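Local coordinates for glutathione S-transferase omega-like 2 (Saccharomyces cerevisiae, PDB 5LKB), which uses glutathione as a one-cysteine thiol transferase, dehydroascorbate reductase and dimethylarsinic acid reductase, and reacts with glutathionyl-(hydro)quinones, at residues A[258-263]-A[274-279]; A[202-207]-A[282-287]; A[292-297]-A[320-325]; A[308-311]-A[315-318]. One frame throughout, in Å; residues are numbered along the deposited sequence.

Interaction 1: A[258-263]-A[274-279]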
loop_
_atom_site.group_PDB
_atom_site.type_symbol
_atom_site.label_atom_id
_atom_site.label_comp_id
_atom_site.label_asym_id
_atom_site.label_seq_id
_atom_site.Cartn_x
_atom_site.Cartn_y
_atom_site.Cartn_z
ATOM N N SER A 258 -30.195 -2.702 -3.737
ATOM C CA SER A 258 -31.403 -2.263 -3.048
ATOM C C SER A 258 -32.637 -2.771 -3.778
ATOM O O SER A 258 -33.589 -3.239 -3.149
ATOM C CB SER A 258 -31.432 -0.743 -2.993
ATOM O OG SER A 258 -32.626 -0.280 -2.398
ATOM N N LYS A 259 -32.617 -2.693 -5.104
ATOM C CA LYS A 259 -33.762 -3.156 -5.897
ATOM C C LYS A 259 -33.949 -4.656 -5.742
ATOM O O LYS A 259 -35.085 -5.138 -5.595
ATOM C CB LYS A 259 -33.601 -2.772 -7.373
ATOM C CG LYS A 259 -33.602 -1.237 -7.639
ATOM N N LEU A 260 -32.844 -5.412 -5.762
ATOM C CA LEU A 260 -32.890 -6.863 -5.598
ATOM C C LEU A 260 -33.352 -7.259 -4.195
ATOM O O LEU A 260 -34.120 -8.216 -4.025
ATOM C CB LEU A 260 -31.510 -7.470 -5.924
ATOM C CG LEU A 260 -31.091 -7.421 -7.409
ATOM C CD1 LEU A 260 -29.613 -7.824 -7.650
ATOM C CD2 LEU A 260 -31.985 -8.308 -8.255
ATOM N N LYS A 261 -32.906 -6.528 -3.171
ATOM C CA LYS A 261 -33.365 -6.787 -1.810
ATOM C C LYS A 261 -34.883 -6.656 -1.720
ATOM O O LYS A 261 -35.548 -7.459 -1.058
ATOM C CB LYS A 261 -32.672 -5.796 -0.868
ATOM C CG LYS A 261 -32.532 -6.231 0.608
ATOM N N ALA A 262 -35.447 -5.658 -2.395
ATOM C CA ALA A 262 -36.900 -5.502 -2.414
ATOM C C ALA A 262 -37.564 -6.606 -3.229
ATOM O O ALA A 262 -38.597 -7.166 -2.829
ATOM C CB ALA A 262 -37.229 -4.153 -3.024
ATOM N N LYS A 263 -36.997 -6.917 -4.385
ATOM C CA LYS A 263 -37.588 -7.946 -5.229
ATOM C C LYS A 263 -37.634 -9.281 -4.502
ATOM O O LYS A 263 -38.641 -9.994 -4.557
ATOM C CB LYS A 263 -36.802 -8.053 -6.532
ATOM C CG LYS A 263 -37.284 -9.137 -7.462
ATOM C CD LYS A 263 -36.584 -9.045 -8.791
ATOM C CE LYS A 263 -37.109 -10.098 -9.756
ATOM N NZ LYS A 263 -36.063 -10.471 -10.713
ATOM N N GLY A 274 -27.703 -13.953 -8.218
ATOM C CA GLY A 274 -27.958 -14.410 -9.573
ATOM C C GLY A 274 -28.313 -13.307 -10.541
ATOM O O GLY A 274 -28.294 -13.547 -11.756
ATOM N N GLU A 275 -28.638 -12.108 -10.048
ATOM C CA GLU A 275 -28.925 -10.967 -10.891
ATOM C C GLU A 275 -28.059 -9.761 -10.567
ATOM O O GLU A 275 -28.334 -8.662 -11.058
ATOM C CB GLU A 275 -30.415 -10.621 -10.777
ATOM C CG GLU A 275 -31.291 -11.687 -11.508
ATOM C CD GLU A 275 -32.729 -11.761 -10.968
ATOM O OE1 GLU A 275 -33.270 -12.897 -10.788
ATOM O OE2 GLU A 275 -33.296 -10.686 -10.710
ATOM N N PHE A 276 -27.002 -9.944 -9.774
ATOM C CA PHE A 276 -26.235 -8.796 -9.235
ATOM C C PHE A 276 -25.046 -8.496 -10.154
ATOM O O PHE A 276 -23.952 -9.008 -9.950
ATOM C CB PHE A 276 -25.814 -9.086 -7.802
ATOM C CG PHE A 276 -25.133 -7.936 -7.125
ATOM C CD1 PHE A 276 -25.688 -6.655 -7.111
ATOM C CD2 PHE A 276 -23.940 -8.147 -6.454
ATOM C CE1 PHE A 276 -25.023 -5.581 -6.475
ATOM C CE2 PHE A 276 -23.306 -7.102 -5.796
ATOM C CZ PHE A 276 -23.841 -5.824 -5.787
ATOM N N PHE A 277 -25.270 -7.676 -11.194
ATOM C CA PHE A 277 -24.299 -7.377 -12.242
ATOM C C PHE A 277 -24.322 -5.891 -12.581
ATOM O O PHE A 277 -25.231 -5.153 -12.210
ATOM C CB PHE A 277 -24.560 -8.212 -13.528
ATOM C CG PHE A 277 -24.594 -9.686 -13.277
ATOM C CD1 PHE A 277 -23.408 -10.387 -13.153
ATOM C CD2 PHE A 277 -25.795 -10.372 -13.138
ATOM C CE1 PHE A 277 -23.407 -11.731 -12.918
ATOM C CE2 PHE A 277 -25.786 -11.717 -12.903
ATOM C CZ PHE A 277 -24.573 -12.406 -12.783
ATOM N N THR A 278 -23.259 -5.444 -13.243
ATOM C CA THR A 278 -23.082 -4.010 -13.497
ATOM C C THR A 278 -24.131 -3.463 -14.462
ATOM O O THR A 278 -24.623 -2.343 -14.274
ATOM C CB THR A 278 -21.685 -3.673 -14.028
ATOM O OG1 THR A 278 -21.336 -4.501 -15.151
ATOM C CG2 THR A 278 -20.624 -3.828 -12.889
ATOM N N VAL A 279 -24.458 -4.227 -15.511
ATOM C CA VAL A 279 -25.370 -3.778 -16.563
ATOM C C VAL A 279 -26.489 -4.808 -16.681
ATOM O O VAL A 279 -26.235 -6.010 -16.869
ATOM C CB VAL A 279 -24.641 -3.574 -17.897
ATOM C CG1 VAL A 279 -25.618 -3.193 -19.004
ATOM C CG2 VAL A 279 -23.640 -2.521 -17.735
#
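A salt bridge and apolar packing, Lys263 and Leu260 against Glu275 and Phe276, join the end of the long helix 232-264 to the loop that leads from helix 269-273 into helix 285-304. Lys263 NZ meets Glu275 OE2 at 2.8 Å, on the syn side and 22° out of the carboxylate plane. The lysine gets there fully stretched, its CG anti to the backbone N (chi1 177°), and crosses the glutamate nearly at a right angle. Glu275 OE1 is held separately by Tyr264 OH, which probably limits how far the carboxylate can swing. Beside this charged pair Leu260 pushes both methyls at the loop. CD2 lies 3.8 Å from Glu275 CB and 3.7 Å from Glu275 OE2, while CD1 sits 3.9 Å from Phe276 CA and comes obliquely to the Phe276 ring. That ring continues inward onto Phe318, Leu321 and Trp322 of helix 317-329, so the apolar half of the contact merges with the core and the ionic half stays near the surface. The end of a long helix packed on the loop that leads to the next helix belongs to the all-helical C-terminal domain of the glutathione transferase fold.

Interaction 2: A[202-207]-A[282-287]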
loop_
_atom_site.group_PDB
_atom_site.type_symbol
_atom_site.label_atom_id
_atom_site.label_comp_id
_atom_site.label_asym_id
_atom_site.label_seq_id
_atom_site.Cartn_x
_atom_site.Cartn_y
_atom_site.Cartn_z
ATOM N N ALA A 202 -28.383 -7.593 -27.328
ATOM C CA ALA A 202 -28.802 -6.388 -28.019
ATOM C C ALA A 202 -29.506 -5.403 -27.110
ATOM O O ALA A 202 -29.328 -4.187 -27.251
ATOM C CB ALA A 202 -29.800 -6.803 -29.111
ATOM N N GLN A 203 -30.360 -5.879 -26.221
ATOM C CA GLN A 203 -31.089 -4.955 -25.356
ATOM C C GLN A 203 -30.179 -4.182 -24.409
ATOM O O GLN A 203 -30.589 -3.128 -23.924
ATOM C CB GLN A 203 -32.142 -5.700 -24.543
ATOM C CG GLN A 203 -33.217 -6.414 -25.378
ATOM N N LEU A 204 -28.959 -4.673 -24.186
ATOM C CA LEU A 204 -27.984 -4.061 -23.269
ATOM C C LEU A 204 -26.782 -3.468 -23.986
ATOM O O LEU A 204 -25.964 -2.786 -23.354
ATOM C CB LEU A 204 -27.506 -5.152 -22.298
ATOM C CG LEU A 204 -28.566 -5.760 -21.374
ATOM C CD1 LEU A 204 -27.967 -6.805 -20.411
ATOM C CD2 LEU A 204 -29.348 -4.687 -20.610
ATOM N N LYS A 205 -26.664 -3.647 -25.296
ATOM C CA LYS A 205 -25.455 -3.235 -26.003
ATOM C C LYS A 205 -25.083 -1.774 -25.738
ATOM O O LYS A 205 -23.933 -1.477 -25.390
ATOM C CB LYS A 205 -25.565 -3.501 -27.514
ATOM C CG LYS A 205 -24.259 -3.192 -28.206
ATOM C CD LYS A 205 -24.217 -3.508 -29.681
ATOM C CE LYS A 205 -22.778 -3.753 -30.107
ATOM N NZ LYS A 205 -22.403 -3.128 -31.393
ATOM N N THR A 206 -26.031 -0.832 -25.868
ATOM C CA THR A 206 -25.606 0.560 -25.738
ATOM C C THR A 206 -25.176 0.846 -24.297
ATOM O O THR A 206 -24.191 1.550 -24.079
ATOM C CB THR A 206 -26.685 1.540 -26.186
ATOM O OG1 THR A 206 -27.825 1.403 -25.338
ATOM C CG2 THR A 206 -27.098 1.235 -27.586
ATOM N N GLN A 207 -25.899 0.304 -23.316
ATOM C CA GLN A 207 -25.483 0.490 -21.913
ATOM C C GLN A 207 -24.137 -0.164 -21.629
ATOM O O GLN A 207 -23.350 0.374 -20.840
ATOM C CB GLN A 207 -26.508 -0.060 -20.936
ATOM C CG GLN A 207 -27.857 0.622 -20.968
ATOM C CD GLN A 207 -28.906 -0.228 -20.321
ATOM O OE1 GLN A 207 -29.064 -0.238 -19.104
ATOM N NE2 GLN A 207 -29.628 -0.974 -21.144
ATOM N N GLN A 282 -28.002 -9.691 -15.875
ATOM C CA GLN A 282 -27.258 -10.882 -16.262
ATOM C C GLN A 282 -25.773 -10.525 -16.430
ATOM O O GLN A 282 -25.410 -9.362 -16.636
ATOM C CB GLN A 282 -27.784 -11.444 -17.610
ATOM C CG GLN A 282 -27.531 -10.444 -18.718
ATOM C CD GLN A 282 -27.841 -10.937 -20.117
ATOM O OE1 GLN A 282 -28.936 -10.736 -20.607
ATOM N NE2 GLN A 282 -26.845 -11.527 -20.786
ATOM N N LEU A 283 -24.942 -11.577 -16.422
ATOM C CA LEU A 283 -23.519 -11.426 -16.699
ATOM C C LEU A 283 -23.301 -10.966 -18.128
ATOM O O LEU A 283 -23.827 -11.548 -19.086
ATOM C CB LEU A 283 -22.814 -12.740 -16.460
ATOM C CG LEU A 283 -21.313 -12.859 -16.728
ATOM C CD1 LEU A 283 -20.596 -12.158 -15.632
ATOM C CD2 LEU A 283 -20.824 -14.302 -16.843
ATOM N N THR A 284 -22.529 -9.928 -18.279
ATOM C CA THR A 284 -22.145 -9.363 -19.550
ATOM C C THR A 284 -20.662 -9.066 -19.598
ATOM O O THR A 284 -19.931 -9.110 -18.575
ATOM C CB THR A 284 -22.915 -8.080 -19.888
ATOM O OG1 THR A 284 -22.342 -6.964 -19.178
ATOM C CG2 THR A 284 -24.431 -8.216 -19.625
ATOM N N GLU A 285 -20.230 -8.706 -20.795
ATOM C CA GLU A 285 -18.885 -8.222 -21.051
ATOM C C GLU A 285 -18.485 -7.075 -20.119
ATOM O O GLU A 285 -17.295 -6.931 -19.792
ATOM C CB GLU A 285 -18.839 -7.699 -22.480
ATOM C CG GLU A 285 -17.570 -7.084 -22.867
ATOM C CD GLU A 285 -17.636 -6.512 -24.287
ATOM O OE1 GLU A 285 -17.683 -5.271 -24.439
ATOM O OE2 GLU A 285 -17.613 -7.326 -25.233
ATOM N N ALA A 286 -19.446 -6.228 -19.741
ATOM C CA ALA A 286 -19.124 -5.107 -18.851
ATOM C C ALA A 286 -18.572 -5.637 -17.542
ATOM O O ALA A 286 -17.636 -5.047 -16.974
ATOM C CB ALA A 286 -20.374 -4.270 -18.565
ATOM N N ASP A 287 -19.157 -6.736 -17.029
ATOM C CA ASP A 287 -18.627 -7.340 -15.796
ATOM C C ASP A 287 -17.217 -7.874 -16.009
ATOM O O ASP A 287 -16.336 -7.738 -15.117
ATOM C CB ASP A 287 -19.518 -8.461 -15.309
ATOM C CG ASP A 287 -20.889 -8.005 -15.010
ATOM O OD1 ASP A 287 -21.105 -7.199 -14.105
ATOM O OD2 ASP A 287 -21.838 -8.490 -15.701
#
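Leu204 and Thr284 bring the two backbones closest, 8.7 Å between their CA atoms, with each segment running into the first turn of its helix, 205-220 or 285-304. That gap is bridged by one branch of one side chain. Leu204 CD1 rests 3.9 Å from Thr284 CG2 and 4.0 Å from Gln282 CG, touching the threonine methyl and the glutamine chain side by side. Gln282 NE2 makes a weak bond to Leu283 O of the same loop. In Thr284 chi1 of 80° divides the work: CG2 turns to the leucine and OG1 to the helix start. OG1 accepts from Ala286 N at 3.0 Å, a bent bond of 137°. Thr284 N in turn gives a nearly straight bond of 169° to Asp287 OD2, 3.0 Å away, on the anti lone pair of that oxygen. Together they form a capping box at the N-terminus of helix 285-304, as in other glutathione transferases. Asp287 OD1 is taken by Thr278 OG1. With an alanine here in place of Thr284, Ala286 N would probably be left without its capping acceptor and Leu204 CD1 without the methyl beside it. The chemistry thus splits in two: Leu204 meets Gln282 and Thr284 through van der Waals contact alone, whereas the cap fixes where helix 285-304 begins and Glu285 ties that start to Asn212 and Arg179 by polar bonds.

Interaction 3: A[292-297]-A[320-325]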
loop_
_atom_site.group_PDB
_atom_site.type_symbol
_atom_site.label_atom_id
_atom_site.label_comp_id
_atom_site.label_asym_id
_atom_site.label_seq_id
_atom_site.Cartn_x
_atom_site.Cartn_y
_atom_site.Cartn_z
ATOM N N THR A 292 -11.358 -7.680 -14.332
ATOM C CA THR A 292 -9.928 -7.935 -14.450
ATOM C C THR A 292 -9.127 -6.844 -13.728
ATOM O O THR A 292 -8.036 -7.113 -13.226
ATOM C CB THR A 292 -9.495 -8.159 -15.879
ATOM O OG1 THR A 292 -9.790 -6.964 -16.605
ATOM C CG2 THR A 292 -10.226 -9.371 -16.530
ATOM N N THR A 293 -9.676 -5.634 -13.635
ATOM C CA THR A 293 -9.053 -4.586 -12.835
ATOM C C THR A 293 -9.341 -4.799 -11.362
ATOM O O THR A 293 -8.442 -4.677 -10.501
ATOM C CB THR A 293 -9.518 -3.204 -13.279
ATOM O OG1 THR A 293 -9.129 -3.007 -14.648
ATOM C CG2 THR A 293 -8.890 -2.111 -12.415
ATOM N N VAL A 294 -10.620 -4.951 -11.013
ATOM C CA VAL A 294 -11.021 -5.022 -9.608
ATOM C C VAL A 294 -10.332 -6.185 -8.893
ATOM O O VAL A 294 -9.873 -6.018 -7.760
ATOM C CB VAL A 294 -12.554 -5.071 -9.429
ATOM C CG1 VAL A 294 -12.957 -5.182 -7.926
ATOM C CG2 VAL A 294 -13.212 -3.805 -9.970
ATOM N N ILE A 295 -10.163 -7.347 -9.547
ATOM C CA ILE A 295 -9.514 -8.499 -8.909
ATOM C C ILE A 295 -8.034 -8.257 -8.615
ATOM O O ILE A 295 -7.470 -8.888 -7.711
ATOM C CB ILE A 295 -9.748 -9.787 -9.747
ATOM C CG1 ILE A 295 -9.625 -11.024 -8.856
ATOM C CG2 ILE A 295 -8.832 -9.869 -10.924
ATOM C CD1 ILE A 295 -10.695 -11.195 -7.811
ATOM N N ARG A 296 -7.406 -7.349 -9.355
ATOM C CA ARG A 296 -6.007 -6.955 -9.190
ATOM C C ARG A 296 -5.844 -5.766 -8.244
ATOM O O ARG A 296 -4.704 -5.392 -7.891
ATOM C CB ARG A 296 -5.398 -6.642 -10.576
ATOM C CG ARG A 296 -5.172 -7.854 -11.415
ATOM C CD ARG A 296 -4.799 -7.460 -12.860
ATOM N NE ARG A 296 -4.462 -8.690 -13.625
ATOM C CZ ARG A 296 -5.346 -9.641 -13.979
ATOM N NH1 ARG A 296 -6.610 -9.475 -13.774
ATOM N NH2 ARG A 296 -4.886 -10.751 -14.498
ATOM N N PHE A 297 -6.951 -5.164 -7.841
ATOM C CA PHE A 297 -6.854 -3.852 -7.184
ATOM C C PHE A 297 -6.226 -3.969 -5.809
ATOM O O PHE A 297 -5.214 -3.286 -5.521
ATOM C CB PHE A 297 -8.240 -3.194 -7.114
ATOM C CG PHE A 297 -8.205 -1.710 -6.875
ATOM C CD1 PHE A 297 -8.177 -1.197 -5.588
ATOM C CD2 PHE A 297 -8.243 -0.841 -7.930
ATOM C CE1 PHE A 297 -8.124 0.166 -5.387
ATOM C CE2 PHE A 297 -8.184 0.546 -7.707
ATOM C CZ PHE A 297 -8.142 1.049 -6.469
ATOM N N HIS A 320 -17.097 -5.042 -3.649
ATOM C CA HIS A 320 -16.481 -6.186 -3.015
ATOM C C HIS A 320 -17.396 -7.430 -3.064
ATOM O O HIS A 320 -16.922 -8.556 -3.256
ATOM C CB HIS A 320 -16.097 -5.816 -1.569
ATOM C CG HIS A 320 -15.245 -6.844 -0.870
ATOM N ND1 HIS A 320 -15.382 -7.100 0.466
ATOM C CD2 HIS A 320 -14.237 -7.642 -1.302
ATOM C CE1 HIS A 320 -14.496 -7.993 0.841
ATOM N NE2 HIS A 320 -13.792 -8.360 -0.209
ATOM N N LEU A 321 -18.702 -7.246 -2.846
ATOM C CA LEU A 321 -19.629 -8.364 -2.952
ATOM C C LEU A 321 -19.710 -8.884 -4.385
ATOM O O LEU A 321 -19.590 -10.100 -4.623
ATOM C CB LEU A 321 -20.977 -7.886 -2.466
ATOM C CG LEU A 321 -22.101 -8.915 -2.598
ATOM C CD1 LEU A 321 -21.874 -10.071 -1.735
ATOM C CD2 LEU A 321 -23.416 -8.196 -2.239
ATOM N N TRP A 322 -19.776 -7.954 -5.350
ATOM C CA TRP A 322 -19.858 -8.308 -6.752
ATOM C C TRP A 322 -18.621 -9.087 -7.221
ATOM O O TRP A 322 -18.740 -10.076 -7.952
ATOM C CB TRP A 322 -20.094 -7.010 -7.528
ATOM C CG TRP A 322 -19.868 -7.082 -9.010
ATOM C CD1 TRP A 322 -20.797 -7.394 -9.980
ATOM C CD2 TRP A 322 -18.650 -6.832 -9.706
ATOM N NE1 TRP A 322 -20.204 -7.355 -11.195
ATOM C CE2 TRP A 322 -18.889 -7.009 -11.068
ATOM C CE3 TRP A 322 -17.353 -6.485 -9.291
ATOM C CZ2 TRP A 322 -17.896 -6.837 -12.032
ATOM C CZ3 TRP A 322 -16.383 -6.303 -10.211
ATOM C CH2 TRP A 322 -16.636 -6.496 -11.577
ATOM N N VAL A 323 -17.406 -8.665 -6.821
ATOM C CA VAL A 323 -16.223 -9.307 -7.367
ATOM C C VAL A 323 -16.020 -10.667 -6.706
ATOM O O VAL A 323 -15.527 -11.600 -7.348
ATOM C CB VAL A 323 -14.988 -8.372 -7.249
ATOM C CG1 VAL A 323 -14.414 -8.339 -5.811
ATOM C CG2 VAL A 323 -13.878 -8.838 -8.138
ATOM N N ARG A 324 -16.370 -10.779 -5.418
ATOM C CA ARG A 324 -16.289 -12.063 -4.743
ATOM C C ARG A 324 -17.301 -13.042 -5.319
ATOM O O ARG A 324 -16.973 -14.224 -5.477
ATOM C CB ARG A 324 -16.507 -11.912 -3.230
ATOM C CG ARG A 324 -15.273 -11.323 -2.578
ATOM C CD ARG A 324 -15.507 -11.173 -1.087
ATOM N NE ARG A 324 -16.574 -10.232 -0.776
ATOM C CZ ARG A 324 -17.170 -10.170 0.415
ATOM N NH1 ARG A 324 -16.820 -11.006 1.363
ATOM N NH2 ARG A 324 -18.136 -9.280 0.627
ATOM N N ASN A 325 -18.502 -12.564 -5.674
ATOM C CA ASN A 325 -19.478 -13.459 -6.302
ATOM C C ASN A 325 -18.920 -14.014 -7.612
ATOM O O ASN A 325 -19.015 -15.220 -7.887
ATOM C CB ASN A 325 -20.804 -12.733 -6.560
ATOM C CG ASN A 325 -21.849 -13.639 -7.223
ATOM O OD1 ASN A 325 -22.081 -14.745 -6.759
ATOM N ND2 ASN A 325 -22.462 -13.154 -8.266
#
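Val294 and Val323 cross obliquely where helix 285-304 meets helix 317-329, with Val294 CG1 3.8 Å from Val323 CG2. The other methyl of Val294, CG2, approaches Trp322 CZ3 obliquely at 4.0 Å, so this one valine touches both the second valine and the benzo end of the indole. Ile295 adds only its tip: CD1 comes within 4.0 Å of Val323 CG2, which therefore lies between two branched chains of the opposite helix. Val323 turns CG2 anti to its own backbone nitrogen, and that aims the methyl at both partners. The axes of segments 292-297 and 320-325 pass 10.3 Å apart, crossing at -103°, close to perpendicular, which confines the meeting to a few side chains.

One step out, Trp322 NE1 is tied to Asp287 OD1, which positions the indole that Val294 touches. Other polar bonds stay away from the contact. On the far side of helix 285-304, Arg296 NH1 bonds Thr292 O at 2.8 Å, in the carbonyl plane on a lone pair, and the same guanidinium reaches Ala45 O through NE and His50 ND1 through NH1. Arg324 lays its NE over the face of the His320 ring and also donates to His320 O. The side chain of Ile295 is about 11 Å from that of the nucleophile Cys46. Apolar packing holds the two helices to each other, then, while hydrogen bonds from Arg296 link helix 285-304 to the backbone next to the catalytic cysteine.

Interaction 4: A[308-311]-A[315-318]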
loop_
_atom_site.group_PDB
_atom_site.type_symbol
_atom_site.label_atom_id
_atom_site.label_comp_id
_atom_site.label_asym_id
_atom_site.label_seq_id
_atom_site.Cartn_x
_atom_site.Cartn_y
_atom_site.Cartn_z
ATOM N N ASN A 308 -4.605 4.211 -3.448
ATOM C CA ASN A 308 -4.686 3.752 -2.063
ATOM C C ASN A 308 -5.487 4.643 -1.136
ATOM O O ASN A 308 -5.310 4.548 0.072
ATOM C CB ASN A 308 -3.291 3.470 -1.505
ATOM C CG ASN A 308 -2.533 4.714 -1.156
ATOM O OD1 ASN A 308 -2.783 5.784 -1.692
ATOM N ND2 ASN A 308 -1.568 4.561 -0.231
ATOM N N PHE A 309 -6.421 5.443 -1.637
ATOM C CA PHE A 309 -7.368 6.130 -0.736
ATOM C C PHE A 309 -7.984 5.148 0.239
ATOM O O PHE A 309 -8.159 5.424 1.435
ATOM C CB PHE A 309 -8.497 6.836 -1.513
ATOM C CG PHE A 309 -8.074 8.037 -2.398
ATOM C CD1 PHE A 309 -6.740 8.396 -2.630
ATOM C CD2 PHE A 309 -9.069 8.846 -2.989
ATOM C CE1 PHE A 309 -6.405 9.464 -3.498
ATOM C CE2 PHE A 309 -8.724 9.908 -3.778
ATOM C CZ PHE A 309 -7.426 10.207 -4.055
ATOM N N THR A 310 -8.384 4.000 -0.303
ATOM C CA THR A 310 -8.918 2.863 0.405
ATOM C C THR A 310 -8.718 1.659 -0.496
ATOM O O THR A 310 -8.178 1.780 -1.610
ATOM C CB THR A 310 -10.379 3.075 0.777
ATOM O OG1 THR A 310 -10.821 2.033 1.654
ATOM C CG2 THR A 310 -11.210 3.189 -0.438
ATOM N N SER A 311 -9.129 0.496 0.003
ATOM C CA SER A 311 -9.103 -0.743 -0.772
ATOM C C SER A 311 -10.525 -1.122 -1.127
ATOM O O SER A 311 -11.505 -0.562 -0.622
ATOM C CB SER A 311 -8.462 -1.860 0.056
ATOM O OG SER A 311 -9.176 -2.151 1.176
ATOM N N GLY A 315 -13.295 -0.429 1.506
ATOM C CA GLY A 315 -13.953 0.811 1.169
ATOM C C GLY A 315 -15.142 0.745 0.227
ATOM O O GLY A 315 -15.856 1.731 0.040
ATOM N N TYR A 316 -15.323 -0.387 -0.428
ATOM C CA TYR A 316 -16.302 -0.516 -1.503
ATOM C C TYR A 316 -17.134 -1.779 -1.311
ATOM O O TYR A 316 -16.947 -2.772 -2.011
ATOM C CB TYR A 316 -15.631 -0.500 -2.877
ATOM C CG TYR A 316 -15.145 0.862 -3.209
ATOM C CD1 TYR A 316 -16.011 1.848 -3.661
ATOM C CD2 TYR A 316 -13.805 1.207 -3.031
ATOM C CE1 TYR A 316 -15.596 3.108 -3.941
ATOM C CE2 TYR A 316 -13.375 2.501 -3.271
ATOM C CZ TYR A 316 -14.276 3.458 -3.749
ATOM O OH TYR A 316 -13.843 4.722 -4.004
ATOM N N PRO A 317 -18.093 -1.768 -0.388
ATOM C CA PRO A 317 -18.795 -3.021 -0.058
ATOM C C PRO A 317 -19.566 -3.656 -1.218
ATOM O O PRO A 317 -19.577 -4.886 -1.331
ATOM C CB PRO A 317 -19.741 -2.628 1.093
ATOM C CG PRO A 317 -19.525 -1.216 1.337
ATOM C CD PRO A 317 -18.502 -0.630 0.444
ATOM N N PHE A 318 -20.194 -2.856 -2.083
ATOM C CA PHE A 318 -20.945 -3.463 -3.170
ATOM C C PHE A 318 -20.033 -3.991 -4.270
ATOM O O PHE A 318 -20.260 -5.095 -4.789
ATOM C CB PHE A 318 -22.075 -2.526 -3.643
ATOM C CG PHE A 318 -23.138 -2.402 -2.601
ATOM C CD1 PHE A 318 -24.030 -3.452 -2.397
ATOM C CD2 PHE A 318 -23.195 -1.299 -1.761
ATOM C CE1 PHE A 318 -24.964 -3.393 -1.414
ATOM C CE2 PHE A 318 -24.150 -1.244 -0.761
ATOM C CZ PHE A 318 -25.040 -2.297 -0.598
#
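Ser311 O and Gly315 N form the single hydrogen bond between these segments, 2.8 Å long, bent to 137° at the hydrogen, its donor tilted 32° from the carbonyl plane. It spans four residues and closes the one-turn helix 312-315, whose start is capped by Ser311 OG bonding Ala314 N.

The van der Waals contacts gather around Thr310. Its chi1 of -171° sends OG1 to the glycine, 3.4 Å from Gly315 CA, and leaves CG2 to meet Tyr316 CE2 at 3.6 Å, obliquely to the ring. A side chain at Gly315 would run into both Thr310 OG1 and Ser311 O, so this tight approach depends on the bare CA. Ser311 O also lies at the edge of the Tyr316 ring, near its plane, 3.8 Å from Tyr316 CD2. A glycine in place of Thr310 takes away both branches, and would probably leave a gap beside Tyr316 CE2 and over Gly315 CA.

Beyond the pair, Tyr316 OH bonds Asp247 and Phe318 N bonds Glu250, both on helix 232-264, and Phe309 stacks on Phe243 of that helix. Phe309 also makes a cation-pi contact with Lys364 of the second subunit, whose Gly362 N bonds Asn308 OD1. The turn therefore lies along helix 232-264, beside the second subunit, and carries the chain from helix 285-304 into helix 317-329.

Overall arrangement
All four interactions lie in the helical C-terminal domain. Interaction 2 spans the longest stretch of chain, and interaction 1 falls within that span; interaction 3 follows, with interaction 4 inside its own connection. Helix 285-304 serves interactions 2 and 3, and helix 317-329 serves 3 and 4. Centres of 3 and 4 are about 11 Å apart, those of 1 and 2 about 15 Å, and those of 2 and 4 about 25 Å, without touching. Asp287 ties interactions 1, 2 and 3 together. The start of helix 285-304 is thereby tied into a continuous core, whose middle approaches the active site while interaction 4 faces the second subunit.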